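Local atomic coordinates of NUDIX hydrolase (Alicyclobacillus acidocaldarius subsp. acidocaldarius, PDB entry 3QSJ), a protein that probably hydrolyses phosphorus-containing acid anhydrides as a metal-dependent member of the Nudix hydrolase family. Residues D6-A11 and G46-P51; A10-V15 and F152-F157. All blocks are in the same frame, centred on the assembly; numbering follows the deposited sequence.

Both contacts belong to the mixed beta-sheet of the Nudix fold. They start from the same strand, 7-18, and share A10 and A11. Contact 1 pairs this strand with strand 42-48, antiparallel and near in sequence. Contact 2 pairs it with strand 151-160, parallel; segment 152-157 comes 137 residues after 10-15. Strand 7-18 thus lies between the two partners in the sheet. The centres of the contacts are about 9 Å apart. Contact 1 reaches the bound calcium ion through G46, while contact 2 is more deeply buried. Together they tie the metal-binding end of strand 42-48 to the later part of the chain.

Contact 1: residues D6-A11 and G46-P51; sequences DIRKAA and GGAADP. With CA (calcium ion), chain B.
The backbones of A11 and G47 meet as an antiparallel hydrogen-bonded pair. A11 N donates to G47 O at 3.0 Å, and G47 N donates to A11 O at 2.9 Å. A10 and A48 follow as a non-hydrogen-bonded pair, with their side chains diverging. A third bond lies just past the end of strand 46-48. There A49 N donates to K9 O at 3.0 Å, in a nearly straight bond (171°).

Water 1 adds a polar bridge. It donates to K9 O and to A49 O, and it takes a weak bond from R8 NE. K9 O therefore receives both a backbone N-H and a water.

The main side-chain packing is between R8 and A48. CG of R8 is anti to the backbone N (chi1 -171°) and the chain bends at chi2, which lays the guanidinium flat over the methyl group. A48 CB sits over the centre of one guanidinium face, 3.5 Å from R8 CZ. A10 CB rests against the backbone at G47 O, 3.3 Å away. On the other face of the sheet, A11 touches T78 and A79 of helix 72-87.

Metal binding comes from the backbone. G46 O binds the calcium ion at 2.3 Å, beside waters 2 and 3, and E82 and E86 bind it from helix 72-87. G47 N belongs to the same peptide group as the G46 carbonyl and is tied to A11 O, so the pairing probably helps to position that carbonyl. A glycine carbonyl near a strand end together with glutamates of the Nudix-box helix 72-87 is characteristic of the Nudix metal site.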
ATOM      1  N   ASP A   6      14.837   0.994 -17.252  1.00 29.00           N
ATOM      2  CA  ASP A   6      14.845   1.604 -15.904  1.00 30.10           C
ATOM      3  C   ASP A   6      14.280   0.576 -14.916  1.00 27.99           C
ATOM      4  O   ASP A   6      13.295  -0.087 -15.246  1.00 28.89           O
ATOM      5  CB  ASP A   6      13.849   2.794 -15.879  1.00 34.27           C
ATOM      6  CG  ASP A   6      14.271   3.995 -16.704  1.00 54.08           C
ATOM      7  OD1 ASP A   6      15.460   4.371 -16.636  1.00 55.15           O
ATOM      8  OD2 ASP A   6      13.390   4.611 -17.350  1.00 62.89           O
ATOM      9  N   ILE A   7      14.859   0.446 -13.710  1.00 21.02           N
ATOM     10  CA  ILE A   7      14.272  -0.418 -12.670  1.00 19.60           C
ATOM     11  C   ILE A   7      13.712   0.584 -11.665  1.00 24.39           C
ATOM     12  O   ILE A   7      14.475   1.223 -10.907  1.00 24.67           O
ATOM     13  CB  ILE A   7      15.334  -1.351 -12.063  1.00 22.98           C
ATOM     14  CG1 ILE A   7      15.876  -2.303 -13.123  1.00 23.88           C
ATOM     15  CG2 ILE A   7      14.747  -2.149 -10.865  1.00 27.57           C
ATOM     16  CD1 ILE A   7      17.290  -2.940 -12.649  1.00 26.26           C
ATOM     17  N   ARG A   8      12.413   0.808 -11.748  1.00 16.64           N
ATOM     18  CA  ARG A   8      11.800   1.905 -11.002  1.00 18.63           C
ATOM     19  C   ARG A   8      11.522   1.564  -9.540  1.00 20.43           C
ATOM     20  O   ARG A   8      10.816   0.605  -9.272  1.00 19.06           O
ATOM     21  CB  ARG A   8      10.531   2.364 -11.730  1.00 23.83           C
ATOM     22  CG  ARG A   8       9.920   3.651 -11.157  1.00 40.15           C
ATOM     23  CD  ARG A   8      10.138   4.835 -12.084  1.00 55.80           C
ATOM     24  NE  ARG A   8       9.802   6.115 -11.453  1.00 58.64           N
ATOM     25  CZ  ARG A   8       8.719   6.835 -11.737  1.00 78.70           C
ATOM     26  NH1 ARG A   8       8.501   7.989 -11.119  1.00 74.78           N
ATOM     27  NH2 ARG A   8       7.830   6.392 -12.620  1.00 59.61           N
ATOM     28  N   LYS A   9      12.110   2.319  -8.588  1.00 18.24           N
ATOM     29  CA  LYS A   9      11.791   2.107  -7.166  1.00 16.68           C
ATOM     30  C   LYS A   9      10.292   2.413  -6.906  1.00 19.48           C
ATOM     31  O   LYS A   9       9.761   3.452  -7.361  1.00 19.01           O
ATOM     32  CB  LYS A   9      12.642   3.009  -6.268  1.00 18.77           C
ATOM     33  CG  LYS A   9      14.114   2.506  -6.193  1.00 19.46           C
ATOM     34  CD  LYS A   9      14.243   1.356  -5.220  1.00 19.77           C
ATOM     35  CE  LYS A   9      15.723   0.962  -5.084  1.00 28.53           C
ATOM     36  NZ  LYS A   9      16.591   2.157  -4.851  1.00 24.24           N
ATOM     37  N   ALA A  10       9.621   1.509  -6.190  1.00 16.38           N
ATOM     38  CA  ALA A  10       8.190   1.624  -5.867  1.00 16.04           C
ATOM     39  C   ALA A  10       7.913   0.979  -4.535  1.00 18.30           C
ATOM     40  O   ALA A  10       8.790   0.295  -3.958  1.00 15.91           O
ATOM     41  CB  ALA A  10       7.384   0.880  -6.947  1.00 16.98           C
ATOM     42  N   ALA A  11       6.676   1.177  -4.052  1.00 16.74           N
ATOM     43  CA  ALA A  11       6.254   0.534  -2.799  1.00 14.97           C
ATOM     44  C   ALA A  11       4.800   0.340  -2.824  1.00 15.26           C
ATOM     45  O   ALA A  11       4.041   1.066  -3.507  1.00 17.30           O
ATOM     46  CB  ALA A  11       6.622   1.383  -1.583  1.00 16.51           C
ATOM     47  N   GLY A  46      -0.339   1.374  -4.323  1.00 14.97           N
ATOM     48  CA  GLY A  46       1.117   1.542  -4.370  1.00 15.62           C
ATOM     49  C   GLY A  46       1.570   2.345  -5.557  1.00 20.06           C
ATOM     50  O   GLY A  46       0.748   2.842  -6.335  1.00 20.32           O
ATOM     51  N   GLY A  47       2.863   2.494  -5.712  1.00 15.58           N
ATOM     52  CA  GLY A  47       3.344   3.225  -6.873  1.00 16.18           C
ATOM     53  C   GLY A  47       4.777   3.644  -6.696  1.00 17.81           C
ATOM     54  O   GLY A  47       5.444   3.271  -5.726  1.00 16.65           O
ATOM     55  N   ALA A  48       5.228   4.438  -7.634  1.00 19.33           N
ATOM     56  CA  ALA A  48       6.624   4.852  -7.745  1.00 18.45           C
ATOM     57  C   ALA A  48       6.959   5.810  -6.653  1.00 19.40           C
ATOM     58  O   ALA A  48       6.151   6.690  -6.281  1.00 19.88           O
ATOM     59  CB  ALA A  48       6.876   5.497  -9.138  1.00 20.27           C
ATOM     60  N   ALA A  49       8.217   5.690  -6.163  1.00 17.40           N
ATOM     61  CA  ALA A  49       8.752   6.623  -5.186  1.00 17.95           C
ATOM     62  C   ALA A  49       8.776   8.052  -5.750  1.00 24.61           C
ATOM     63  O   ALA A  49       9.016   8.247  -6.946  1.00 24.90           O
ATOM     64  CB  ALA A  49      10.188   6.211  -4.772  1.00 19.89           C
ATOM     65  N   ASP A  50       8.532   9.046  -4.884  1.00 22.26           N
ATOM     66  CA  ASP A  50       8.581  10.492  -5.230  1.00 23.50           C
ATOM     67  C   ASP A  50       9.637  11.148  -4.309  1.00 26.56           C
ATOM     68  O   ASP A  50       9.792  10.683  -3.171  1.00 21.84           O
ATOM     69  CB  ASP A  50       7.200  11.117  -4.973  1.00 26.28           C
ATOM     70  CG  ASP A  50       7.075  12.637  -5.223  1.00 36.85           C
ATOM     71  OD1 ASP A  50       6.887  13.038  -6.398  1.00 41.81           O
ATOM     72  OD2 ASP A  50       7.256  13.430  -4.248  1.00 32.98           O
ATOM     73  N   PRO A  51      10.301  12.254  -4.726  1.00 27.26           N
ATOM     74  CA  PRO A  51      11.324  12.884  -3.848  1.00 27.63           C
ATOM     75  C   PRO A  51      10.799  13.300  -2.488  1.00 28.50           C
ATOM     76  O   PRO A  51      11.544  13.191  -1.519  1.00 29.50           O
ATOM     77  CB  PRO A  51      11.758  14.124  -4.635  1.00 31.14           C
ATOM     78  CG  PRO A  51      11.505  13.746  -6.099  1.00 35.79           C
ATOM     79  CD  PRO A  51      10.272  12.885  -6.071  1.00 30.97           C
TER
HETATM   80 CA    CA B 230      -0.696   4.400  -7.277  1.00 19.08          CA
HETATM   81  O   HOH W   1      10.541   5.858  -8.515  1.00 34.51           O
HETATM   82  O   HOH W   2       0.644   5.157  -9.023  1.00 28.03           O
HETATM   83  O   HOH W   3      -1.734   6.625  -6.909  1.00 25.92           O

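Contact 2: residues A10-V15 and F152-F157; sequences AATLVV and FDTRFF
Parallel strand pairing in the mixed sheet of the Nudix fold joins A10-V15 to F152-F157. A10 faces T154, A11 faces R155, T12 faces F156 and L13 faces F157. Five backbone bonds hold the two strands. D153 O accepts from A10 N, A10 O from R155 N, R155 O from T12 N, T12 O from F157 N and F157 O from V14 N. The last is the shortest, with V14 N 2.8 Å from F157 O. R155 O also has A11 CA close by, at 3.1 Å, in a CA-H...O contact.

One face of the pair carries A11, L13, R155 and F157 and is covered by helix 72-87. L13 and F157 cross there at about a right angle, with L13 CD1 3.8 Å from F157 CB. The chain of R155 bends at chi2 and chi3 and leads away from strand 7-18. Its guanidinium forms salt bridges with D71 and D72. D153 likewise turns from the pair, to a salt bridge with R141 on strand 137-143.

The other face carries A10, T12, T154 and F156. F156 also packs on P199 and V203 of helix 198-209. A10 CB lies 3.7 Å from T154 OG1 and also touches F152 CD1 on the neighbouring ring. With chi1 of T154 at -56°, OG1 lies beside the backbone N and CG2 anti to it, which leaves this methyl 3.4 Å from T12 OG1. V14 CG2 comes to the edge of the F156 ring. T12 and F156 lie side by side and point the same way. In their CH-pi contact T12 CB stands over one ring face, offset toward the rim, 4.2 Å from the F156 centroid and 24° off the ring normal.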
ATOM      1  N   ALA A  10       9.621   1.509  -6.190  1.00 16.38           N
ATOM      2  CA  ALA A  10       8.190   1.624  -5.867  1.00 16.04           C
ATOM      3  C   ALA A  10       7.913   0.979  -4.535  1.00 18.30           C
ATOM      4  O   ALA A  10       8.790   0.295  -3.958  1.00 15.91           O
ATOM      5  CB  ALA A  10       7.384   0.880  -6.947  1.00 16.98           C
ATOM      6  N   ALA A  11       6.676   1.177  -4.052  1.00 16.74           N
ATOM      7  CA  ALA A  11       6.254   0.534  -2.799  1.00 14.97           C
ATOM      8  C   ALA A  11       4.800   0.340  -2.824  1.00 15.26           C
ATOM      9  O   ALA A  11       4.041   1.066  -3.507  1.00 17.30           O
ATOM     10  CB  ALA A  11       6.622   1.383  -1.583  1.00 16.51           C
ATOM     11  N   THR A  12       4.389  -0.677  -2.089  1.00 13.95           N
ATOM     12  CA  THR A  12       3.008  -1.115  -2.023  1.00 13.68           C
ATOM     13  C   THR A  12       2.606  -1.337  -0.576  1.00 16.64           C
ATOM     14  O   THR A  12       3.385  -1.899   0.197  1.00 16.32           O
ATOM     15  CB  THR A  12       2.873  -2.416  -2.842  1.00 19.70           C
ATOM     16  OG1 THR A  12       3.215  -2.119  -4.198  1.00 23.48           O
ATOM     17  CG2 THR A  12       1.443  -2.892  -2.873  1.00 23.12           C
ATOM     18  N   LEU A  13       1.341  -1.021  -0.265  1.00 14.70           N
ATOM     19  CA  LEU A  13       0.818  -1.183   1.096  1.00 13.31           C
ATOM     20  C   LEU A  13      -0.263  -2.223   1.106  1.00 16.11           C
ATOM     21  O   LEU A  13      -1.260  -2.135   0.378  1.00 15.56           O
ATOM     22  CB  LEU A  13       0.257   0.139   1.663  1.00 12.02           C
ATOM     23  CG  LEU A  13       0.016   0.132   3.180  1.00 17.41           C
ATOM     24  CD1 LEU A  13       1.319  -0.203   3.929  1.00 15.53           C
ATOM     25  CD2 LEU A  13      -0.590   1.501   3.614  1.00 17.63           C
ATOM     26  N   VAL A  14      -0.103  -3.205   2.018  1.00 12.94           N
ATOM     27  CA  VAL A  14      -1.035  -4.314   2.157  1.00 12.97           C
ATOM     28  C   VAL A  14      -1.758  -3.985   3.450  1.00 16.30           C
ATOM     29  O   VAL A  14      -1.177  -4.139   4.549  1.00 15.31           O
ATOM     30  CB  VAL A  14      -0.273  -5.661   2.225  1.00 14.95           C
ATOM     31  CG1 VAL A  14      -1.259  -6.844   2.322  1.00 16.18           C
ATOM     32  CG2 VAL A  14       0.658  -5.826   1.011  1.00 14.96           C
ATOM     33  N   VAL A  15      -2.998  -3.510   3.321  1.00 15.37           N
ATOM     34  CA  VAL A  15      -3.789  -3.075   4.497  1.00 15.81           C
ATOM     35  C   VAL A  15      -4.753  -4.199   4.819  1.00 17.60           C
ATOM     36  O   VAL A  15      -5.605  -4.559   3.992  1.00 16.49           O
ATOM     37  CB  VAL A  15      -4.534  -1.747   4.194  1.00 18.45           C
ATOM     38  CG1 VAL A  15      -5.232  -1.221   5.457  1.00 17.37           C
ATOM     39  CG2 VAL A  15      -3.573  -0.686   3.625  1.00 18.06           C
ATOM     40  N   PHE A 152      10.054  -2.757 -11.995  1.00 18.62           N
ATOM     41  CA  PHE A 152      10.019  -2.059 -10.738  1.00 16.92           C
ATOM     42  C   PHE A 152      10.847  -2.805  -9.738  1.00 19.89           C
ATOM     43  O   PHE A 152      10.943  -4.043  -9.796  1.00 19.05           O
ATOM     44  CB  PHE A 152       8.595  -1.984 -10.142  1.00 18.51           C
ATOM     45  CG  PHE A 152       7.638  -1.222 -11.009  1.00 20.16           C
ATOM     46  CD1 PHE A 152       7.608   0.176 -10.976  1.00 23.21           C
ATOM     47  CD2 PHE A 152       6.879  -1.881 -11.973  1.00 23.21           C
ATOM     48  CE1 PHE A 152       6.824   0.899 -11.888  1.00 24.40           C
ATOM     49  CE2 PHE A 152       6.053  -1.160 -12.845  1.00 24.67           C
ATOM     50  CZ  PHE A 152       6.026   0.221 -12.782  1.00 23.72           C
ATOM     51  N   ASP A 153      11.281  -2.076  -8.718  1.00 15.89           N
ATOM     52  CA  ASP A 153      11.934  -2.728  -7.576  1.00 15.68           C
ATOM     53  C   ASP A 153      11.034  -2.297  -6.450  1.00 19.50           C
ATOM     54  O   ASP A 153      11.085  -1.130  -6.022  1.00 18.56           O
ATOM     55  CB  ASP A 153      13.335  -2.160  -7.428  1.00 18.16           C
ATOM     56  CG  ASP A 153      14.128  -2.714  -6.275  1.00 22.75           C
ATOM     57  OD1 ASP A 153      13.530  -3.314  -5.375  1.00 18.83           O
ATOM     58  OD2 ASP A 153      15.351  -2.547  -6.280  1.00 27.17           O
ATOM     59  N   THR A 154      10.111  -3.187  -6.048  1.00 16.30           N
ATOM     60  CA  THR A 154       8.999  -2.793  -5.174  1.00 13.82           C
ATOM     61  C   THR A 154       9.130  -3.298  -3.756  1.00 18.73           C
ATOM     62  O   THR A 154       9.374  -4.496  -3.554  1.00 18.26           O
ATOM     63  CB  THR A 154       7.705  -3.332  -5.779  1.00 15.33           C
ATOM     64  OG1 THR A 154       7.587  -2.846  -7.139  1.00 16.99           O
ATOM     65  CG2 THR A 154       6.441  -2.883  -4.931  1.00 18.25           C
ATOM     66  N   ARG A 155       8.971  -2.389  -2.790  1.00 16.07           N
ATOM     67  CA  ARG A 155       9.061  -2.688  -1.362  1.00 14.88           C
ATOM     68  C   ARG A 155       7.639  -2.886  -0.872  1.00 16.10           C
ATOM     69  O   ARG A 155       6.813  -2.017  -1.079  1.00 17.70           O
ATOM     70  CB  ARG A 155       9.725  -1.532  -0.605  1.00 15.06           C
ATOM     71  CG  ARG A 155      10.517  -1.979   0.655  1.00 17.87           C
ATOM     72  CD  ARG A 155      11.788  -2.823   0.366  1.00 16.79           C
ATOM     73  NE  ARG A 155      12.646  -2.215  -0.642  1.00 18.85           N
ATOM     74  CZ  ARG A 155      13.710  -1.428  -0.392  1.00 24.18           C
ATOM     75  NH1 ARG A 155      14.050  -1.126   0.864  1.00 19.78           N
ATOM     76  NH2 ARG A 155      14.401  -0.906  -1.388  1.00 17.99           N
ATOM     77  N   PHE A 156       7.348  -3.998  -0.204  1.00 14.56           N
ATOM     78  CA  PHE A 156       5.995  -4.287   0.280  1.00 13.43           C
ATOM     79  C   PHE A 156       5.952  -4.088   1.840  1.00 16.54           C
ATOM     80  O   PHE A 156       6.785  -4.598   2.581  1.00 16.66           O
ATOM     81  CB  PHE A 156       5.649  -5.789   0.001  1.00 14.93           C
ATOM     82  CG  PHE A 156       5.280  -6.012  -1.449  1.00 17.65           C
ATOM     83  CD1 PHE A 156       3.954  -6.128  -1.825  1.00 22.29           C
ATOM     84  CD2 PHE A 156       6.253  -5.959  -2.445  1.00 18.62           C
ATOM     85  CE1 PHE A 156       3.585  -6.255  -3.195  1.00 23.80           C
ATOM     86  CE2 PHE A 156       5.884  -6.081  -3.821  1.00 23.05           C
ATOM     87  CZ  PHE A 156       4.563  -6.208  -4.169  1.00 22.26           C
ATOM     88  N   PHE A 157       4.924  -3.401   2.298  1.00 14.09           N
ATOM     89  CA  PHE A 157       4.688  -3.135   3.701  1.00 14.41           C
ATOM     90  C   PHE A 157       3.305  -3.627   4.038  1.00 16.11           C
ATOM     91  O   PHE A 157       2.354  -3.551   3.206  1.00 16.12           O
ATOM     92  CB  PHE A 157       4.797  -1.610   4.006  1.00 14.13           C
ATOM     93  CG  PHE A 157       6.216  -1.149   3.837  1.00 14.79           C
ATOM     94  CD1 PHE A 157       7.140  -1.297   4.875  1.00 16.30           C
ATOM     95  CD2 PHE A 157       6.628  -0.563   2.649  1.00 15.78           C
ATOM     96  CE1 PHE A 157       8.461  -0.850   4.714  1.00 18.42           C
ATOM     97  CE2 PHE A 157       7.956  -0.147   2.483  1.00 16.82           C
ATOM     98  CZ  PHE A 157       8.885  -0.408   3.478  1.00 15.26           C
TER